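Local coordinates for chain length determinant protein (Shigella flexneri, PDB 4ZM5) that regulates the chain length of lipopolysaccharide O-antigen, probably as a membrane-attached oligomer whose elongated subunits pack side by side, at residues B[227-230]-B[231-234]; B[94-97]-B[98-102]. The protein carries 1 engineered substitution. One frame throughout, in Å; residues are numbered along the deposited sequence.

Contact 1: B[227-230]-B[231-234]; sequences YRYV and MKPT
The ring of Tyr229 lies against the aliphatic chain of Lys232, three residues further on, in a local example of an aromatic ring packing on an aliphatic chain across a corner. Lys232 CG stands 4.1 Å from the centroid of the Tyr229 ring and 20° off its normal, a CH-pi contact over one face, displaced toward the rim. Beyond CG the lysine runs extended, crossing the tyrosine at about a right angle, and its CE still lies 4.1 Å from Tyr229 CD2. Having CG anti to its own carbonyl carbon (chi1 -61°) brings that atom over the ring face, and the rest of the lysine chain leaves past the CD2 side. On the opposite face sits Tyr227, whose CE2 approaches near the rim, so that the aromatic ring is held between a lysine methylene and a second tyrosine. Further along, Tyr229 CE1 meets Pro233 CD at 4.1 Å, while Met231 O comes obliquely to Tyr229 CD1 at 3.6 Å. At the corner Val230 and Met231 both face Ile11 of strand 6-13, a classic beta bulge, and the chain changes direction at Val230. Val230 and Met231 also pack on Ala55 and Glu58 of the second subunit, which places the bulge at an interface between copies of the protein. No hydrogen bond joins 227-230 to 231-234; across this corner the side chains meet through dispersion and CH-pi contact, whereas backbone bonds to the neighbouring strand fix the course of the main chain, and the lysine contributes its methylenes rather than its ammonium group.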
ATOM      1  N   TYR B 227      20.317   4.601  -3.697  1.00 33.35           N
ATOM      2  CA  TYR B 227      21.347   4.460  -2.683  1.00 33.64           C
ATOM      3  C   TYR B 227      21.804   5.823  -2.172  1.00 37.23           C
ATOM      4  O   TYR B 227      21.370   6.865  -2.668  1.00 38.80           O
ATOM      5  CB  TYR B 227      22.555   3.652  -3.222  1.00 35.33           C
ATOM      6  CG  TYR B 227      23.310   4.351  -4.335  1.00 38.57           C
ATOM      7  CD1 TYR B 227      22.845   4.316  -5.647  1.00 40.20           C
ATOM      8  CD2 TYR B 227      24.488   5.047  -4.076  1.00 40.16           C
ATOM      9  CE1 TYR B 227      23.520   4.974  -6.669  1.00 41.42           C
ATOM     10  CE2 TYR B 227      25.177   5.699  -5.092  1.00 42.33           C
ATOM     11  CZ  TYR B 227      24.691   5.654  -6.392  1.00 52.60           C
ATOM     12  OH  TYR B 227      25.353   6.293  -7.410  1.00 61.57           O
ATOM     13  N   ARG B 228      22.681   5.787  -1.168  1.00 31.55           N
ATOM     14  CA  ARG B 228      23.308   6.917  -0.515  1.00 31.69           C
ATOM     15  C   ARG B 228      24.740   6.513  -0.258  1.00 37.64           C
ATOM     16  O   ARG B 228      24.983   5.380   0.171  1.00 38.17           O
ATOM     17  CB  ARG B 228      22.564   7.255   0.788  1.00 30.46           C
ATOM     18  CG  ARG B 228      23.268   8.273   1.648  1.00 40.92           C
ATOM     19  CD  ARG B 228      22.499   8.617   2.898  1.00 45.41           C
ATOM     20  NE  ARG B 228      22.653   7.652   3.986  1.00 52.02           N
ATOM     21  CZ  ARG B 228      23.706   7.569   4.800  1.00 55.63           C
ATOM     22  NH1 ARG B 228      24.770   8.345   4.607  1.00 42.30           N
ATOM     23  NH2 ARG B 228      23.706   6.708   5.801  1.00 33.80           N
ATOM     24  N   TYR B 229      25.699   7.397  -0.556  1.00 34.11           N
ATOM     25  CA  TYR B 229      27.089   7.074  -0.294  1.00 33.09           C
ATOM     26  C   TYR B 229      27.410   7.300   1.153  1.00 35.99           C
ATOM     27  O   TYR B 229      27.031   8.319   1.730  1.00 36.54           O
ATOM     28  CB  TYR B 229      28.058   7.916  -1.136  1.00 34.55           C
ATOM     29  CG  TYR B 229      28.279   7.478  -2.566  1.00 35.89           C
ATOM     30  CD1 TYR B 229      29.013   6.329  -2.861  1.00 37.04           C
ATOM     31  CD2 TYR B 229      27.877   8.284  -3.631  1.00 37.31           C
ATOM     32  CE1 TYR B 229      29.273   5.956  -4.182  1.00 38.06           C
ATOM     33  CE2 TYR B 229      28.127   7.918  -4.952  1.00 37.74           C
ATOM     34  CZ  TYR B 229      28.833   6.762  -5.222  1.00 46.25           C
ATOM     35  OH  TYR B 229      29.091   6.441  -6.524  1.00 54.95           O
ATOM     36  N   VAL B 230      28.122   6.352   1.732  1.00 30.12           N
ATOM     37  CA  VAL B 230      28.689   6.455   3.058  1.00 28.66           C
ATOM     38  C   VAL B 230      30.111   6.972   2.798  1.00 34.75           C
ATOM     39  O   VAL B 230      30.589   7.882   3.488  1.00 35.41           O
ATOM     40  CB  VAL B 230      28.629   5.112   3.834  1.00 29.99           C
ATOM     41  CG1 VAL B 230      29.491   5.165   5.085  1.00 29.52           C
ATOM     42  CG2 VAL B 230      27.207   4.750   4.200  1.00 28.77           C
ATOM     43  N   MET B 231      30.740   6.426   1.732  1.00 31.32           N
ATOM     44  CA  MET B 231      32.073   6.748   1.251  1.00 30.98           C
ATOM     45  C   MET B 231      32.116   6.588  -0.273  1.00 35.29           C
ATOM     46  O   MET B 231      31.824   5.503  -0.785  1.00 34.60           O
ATOM     47  CB  MET B 231      33.094   5.817   1.939  1.00 33.18           C
ATOM     48  CG  MET B 231      34.531   6.186   1.709  1.00 37.05           C
ATOM     49  SD  MET B 231      35.631   4.946   2.427  1.00 41.28           S
ATOM     50  CE  MET B 231      35.369   3.608   1.296  1.00 38.71           C
ATOM     51  N   LYS B 232      32.498   7.659  -0.994  1.00 33.19           N
ATOM     52  CA  LYS B 232      32.631   7.641  -2.463  1.00 33.68           C
ATOM     53  C   LYS B 232      33.887   6.827  -2.874  1.00 39.56           C
ATOM     54  O   LYS B 232      34.721   6.598  -1.997  1.00 38.53           O
ATOM     55  CB  LYS B 232      32.684   9.064  -3.007  1.00 35.88           C
ATOM     56  CG  LYS B 232      31.404   9.852  -2.683  1.00 44.91           C
ATOM     57  CD  LYS B 232      31.249  11.042  -3.580  1.00 49.46           C
ATOM     58  CE  LYS B 232      29.955  11.764  -3.352  1.00 64.82           C
ATOM     59  NZ  LYS B 232      29.710  12.785  -4.409  1.00 78.50           N
ATOM     60  N   PRO B 233      34.058   6.346  -4.153  1.00 38.11           N
ATOM     61  CA  PRO B 233      35.263   5.539  -4.474  1.00 39.01           C
ATOM     62  C   PRO B 233      36.571   6.229  -4.076  1.00 45.28           C
ATOM     63  O   PRO B 233      36.797   7.404  -4.395  1.00 45.94           O
ATOM     64  CB  PRO B 233      35.181   5.331  -5.992  1.00 40.89           C
ATOM     65  CG  PRO B 233      33.750   5.444  -6.297  1.00 43.43           C
ATOM     66  CD  PRO B 233      33.185   6.471  -5.341  1.00 37.99           C
ATOM     67  N   THR B 234      37.391   5.505  -3.296  1.00 41.66           N
ATOM     68  CA  THR B 234      38.669   6.011  -2.807  1.00 41.69           C
ATOM     69  C   THR B 234      39.733   6.014  -3.882  1.00 46.49           C
ATOM     70  O   THR B 234      39.661   5.248  -4.841  1.00 46.95           O
ATOM     71  CB  THR B 234      39.203   5.190  -1.623  1.00 46.36           C
ATOM     72  OG1 THR B 234      39.428   3.835  -2.017  1.00 47.14           O
ATOM     73  CG2 THR B 234      38.341   5.288  -0.387  1.00 44.43           C
TER

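Contact 2: B[94-97]-B[98-102]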
ATOM      1  N   ALA B  94      41.649   2.473 -11.015  1.00 47.47           N
ATOM      2  CA  ALA B  94      40.828   1.705 -10.074  1.00 44.13           C
ATOM      3  C   ALA B  94      39.638   2.539  -9.597  1.00 46.97           C
ATOM      4  O   ALA B  94      38.508   2.046  -9.630  1.00 45.74           O
ATOM      5  CB  ALA B  94      41.663   1.251  -8.878  1.00 43.38           C
ATOM      6  N   GLN B  95      39.888   3.815  -9.199  1.00 44.06           N
ATOM      7  CA  GLN B  95      38.862   4.741  -8.707  1.00 43.09           C
ATOM      8  C   GLN B  95      37.876   5.074  -9.813  1.00 50.89           C
ATOM      9  O   GLN B  95      36.667   4.973  -9.600  1.00 47.84           O
ATOM     10  CB  GLN B  95      39.495   6.013  -8.138  1.00 44.30           C
ATOM     11  CG  GLN B  95      38.471   7.012  -7.591  1.00 37.54           C
ATOM     12  CD  GLN B  95      39.113   8.320  -7.230  1.00 60.22           C
ATOM     13  OE1 GLN B  95      39.655   9.036  -8.084  1.00 59.40           O
ATOM     14  NE2 GLN B  95      39.055   8.674  -5.959  1.00 54.72           N
ATOM     15  N   MET B  96      38.407   5.457 -10.991  1.00 53.60           N
ATOM     16  CA  MET B  96      37.657   5.810 -12.186  1.00 56.91           C
ATOM     17  C   MET B  96      36.701   4.678 -12.590  1.00 58.34           C
ATOM     18  O   MET B  96      35.499   4.919 -12.761  1.00 56.10           O
ATOM     19  CB  MET B  96      38.651   6.085 -13.316  1.00 63.87           C
ATOM     20  CG  MET B  96      38.120   6.951 -14.404  1.00 71.84           C
ATOM     21  SD  MET B  96      39.174   6.873 -15.870  1.00 82.74           S
ATOM     22  CE  MET B  96      40.795   7.448 -15.187  1.00 80.68           C
ATOM     23  N   LYS B  97      37.241   3.444 -12.716  1.00 53.55           N
ATOM     24  CA  LYS B  97      36.469   2.278 -13.129  1.00 51.72           C
ATOM     25  C   LYS B  97      35.407   1.919 -12.090  1.00 52.24           C
ATOM     26  O   LYS B  97      34.281   1.598 -12.483  1.00 50.84           O
ATOM     27  CB  LYS B  97      37.376   1.084 -13.453  1.00 54.79           C
ATOM     28  CG  LYS B  97      38.196   1.292 -14.729  1.00 71.15           C
ATOM     29  CD  LYS B  97      38.493   0.007 -15.478  1.00 84.32           C
ATOM     30  CE  LYS B  97      39.361   0.266 -16.687  1.00110.22           C
ATOM     31  NZ  LYS B  97      39.467  -0.919 -17.583  1.00125.57           N
ATOM     32  N   LEU B  98      35.720   2.054 -10.773  1.00 46.56           N
ATOM     33  CA  LEU B  98      34.718   1.778  -9.740  1.00 43.21           C
ATOM     34  C   LEU B  98      33.526   2.740  -9.874  1.00 48.53           C
ATOM     35  O   LEU B  98      32.392   2.262  -9.967  1.00 47.60           O
ATOM     36  CB  LEU B  98      35.281   1.799  -8.307  1.00 41.03           C
ATOM     37  CG  LEU B  98      34.259   1.419  -7.203  1.00 41.06           C
ATOM     38  CD1 LEU B  98      33.598   0.063  -7.488  1.00 39.30           C
ATOM     39  CD2 LEU B  98      34.876   1.446  -5.845  1.00 40.30           C
ATOM     40  N   ALA B  99      33.789   4.072  -9.942  1.00 46.75           N
ATOM     41  CA  ALA B  99      32.769   5.112 -10.104  1.00 46.30           C
ATOM     42  C   ALA B  99      31.945   4.886 -11.375  1.00 52.89           C
ATOM     43  O   ALA B  99      30.724   5.038 -11.335  1.00 51.52           O
ATOM     44  CB  ALA B  99      33.413   6.482 -10.124  1.00 48.36           C
ATOM     45  N   GLN B 100      32.601   4.459 -12.482  1.00 53.40           N
ATOM     46  CA  GLN B 100      31.942   4.178 -13.763  1.00 54.80           C
ATOM     47  C   GLN B 100      30.964   3.018 -13.610  1.00 58.06           C
ATOM     48  O   GLN B 100      29.815   3.142 -14.039  1.00 59.54           O
ATOM     49  CB  GLN B 100      32.967   3.883 -14.881  1.00 58.80           C
ATOM     50  CG  GLN B 100      33.628   5.130 -15.465  1.00 81.43           C
ATOM     51  CD  GLN B 100      34.684   4.789 -16.497  1.00104.58           C
ATOM     52  OE1 GLN B 100      34.380   4.394 -17.634  1.00102.93           O
ATOM     53  NE2 GLN B 100      35.952   4.955 -16.135  1.00 93.67           N
ATOM     54  N   TYR B 101      31.397   1.916 -12.966  1.00 52.22           N
ATOM     55  CA  TYR B 101      30.558   0.741 -12.751  1.00 50.32           C
ATOM     56  C   TYR B 101      29.369   1.075 -11.831  1.00 51.83           C
ATOM     57  O   TYR B 101      28.277   0.559 -12.052  1.00 51.55           O
ATOM     58  CB  TYR B 101      31.381  -0.449 -12.210  1.00 51.06           C
ATOM     59  CG  TYR B 101      32.253  -1.141 -13.250  1.00 55.30           C
ATOM     60  CD1 TYR B 101      31.715  -1.586 -14.457  1.00 58.98           C
ATOM     61  CD2 TYR B 101      33.613  -1.380 -13.011  1.00 57.03           C
ATOM     62  CE1 TYR B 101      32.515  -2.219 -15.419  1.00 63.55           C
ATOM     63  CE2 TYR B 101      34.419  -2.021 -13.960  1.00 60.20           C
ATOM     64  CZ  TYR B 101      33.868  -2.437 -15.162  1.00 69.62           C
ATOM     65  OH  TYR B 101      34.677  -3.049 -16.096  1.00 70.79           O
ATOM     66  N   ILE B 102      29.560   1.966 -10.849  1.00 46.16           N
ATOM     67  CA  ILE B 102      28.483   2.401  -9.954  1.00 43.88           C
ATOM     68  C   ILE B 102      27.464   3.226 -10.764  1.00 48.78           C
ATOM     69  O   ILE B 102      26.263   3.038 -10.576  1.00 46.03           O
ATOM     70  CB  ILE B 102      29.029   3.173  -8.713  1.00 46.00           C
ATOM     71  CG1 ILE B 102      29.817   2.217  -7.784  1.00 45.33           C
ATOM     72  CG2 ILE B 102      27.896   3.876  -7.935  1.00 45.68           C
ATOM     73  CD1 ILE B 102      30.594   2.889  -6.625  1.00 52.82           C
TER
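Gln100 follows the helix back toward Met96, one turn earlier, and its CB, CG and amide nitrogen in turn meet that residue. Its CB lies 3.5 Å from Met96 O, and CG comes closer to the same oxygen, at 3.3 Å. With CG anti to the carbonyl carbon (chi1 -79°) and the chain extended beyond it, the amide returns alongside the methionine, the two side chains pointing the same way. At the tip, NE2 rests 3.4 Å from Met96 CG and makes a weak hydrogen bond to Met96 O, bent to 141° at the hydrogen. That oxygen already accepts the backbone bond from Gln100 N at 2.9 Å, and thus one carbonyl takes two donors from one residue. The neighbouring bonds are ordinary alpha-helical ones, from Leu98 N to Ala94 O, from Ala99 N to Gln95 O and from Tyr101 N to Lys97 O. Tyr101 leans its ring beside this last acceptor, CD2 lying 3.1 Å from Lys97 O, and carries its hydroxyl to a hydrogen bond with Glu67. Elsewhere on the turn, Leu98 packs on Ser8 and Ala10 of strand 6-13 and on Tyr86 of strand 82-88, joining the start of the long helix 91-159 to the sheet. The chemistry is that of i to i+4 bonding, with the regular backbone bonds setting the turn and the glutamine amide adding at most a weak second grip on an exposed face.

Overall arrangement
Contact 2 belongs to the early turns of helix 91-159 and is partly buried, its Ala94 and Leu98 facing the sheet; contact 1 is a surface contact at the end of the chain's last strand, where Met231 alone among the touching residues is buried. Their centres are about 12 Å apart, and they meet directly: Gln95 NE2 probably donates to Pro233 O, and both Tyr227 and Tyr229 pack on Ile102. Together they set the C-terminal segment against the helix. Main-chain hydrogen bonding dominates within the helix, while the irregular corner relies on side-chain packing and on strand 6-13. The second subunit touches contact 1 but not contact 2.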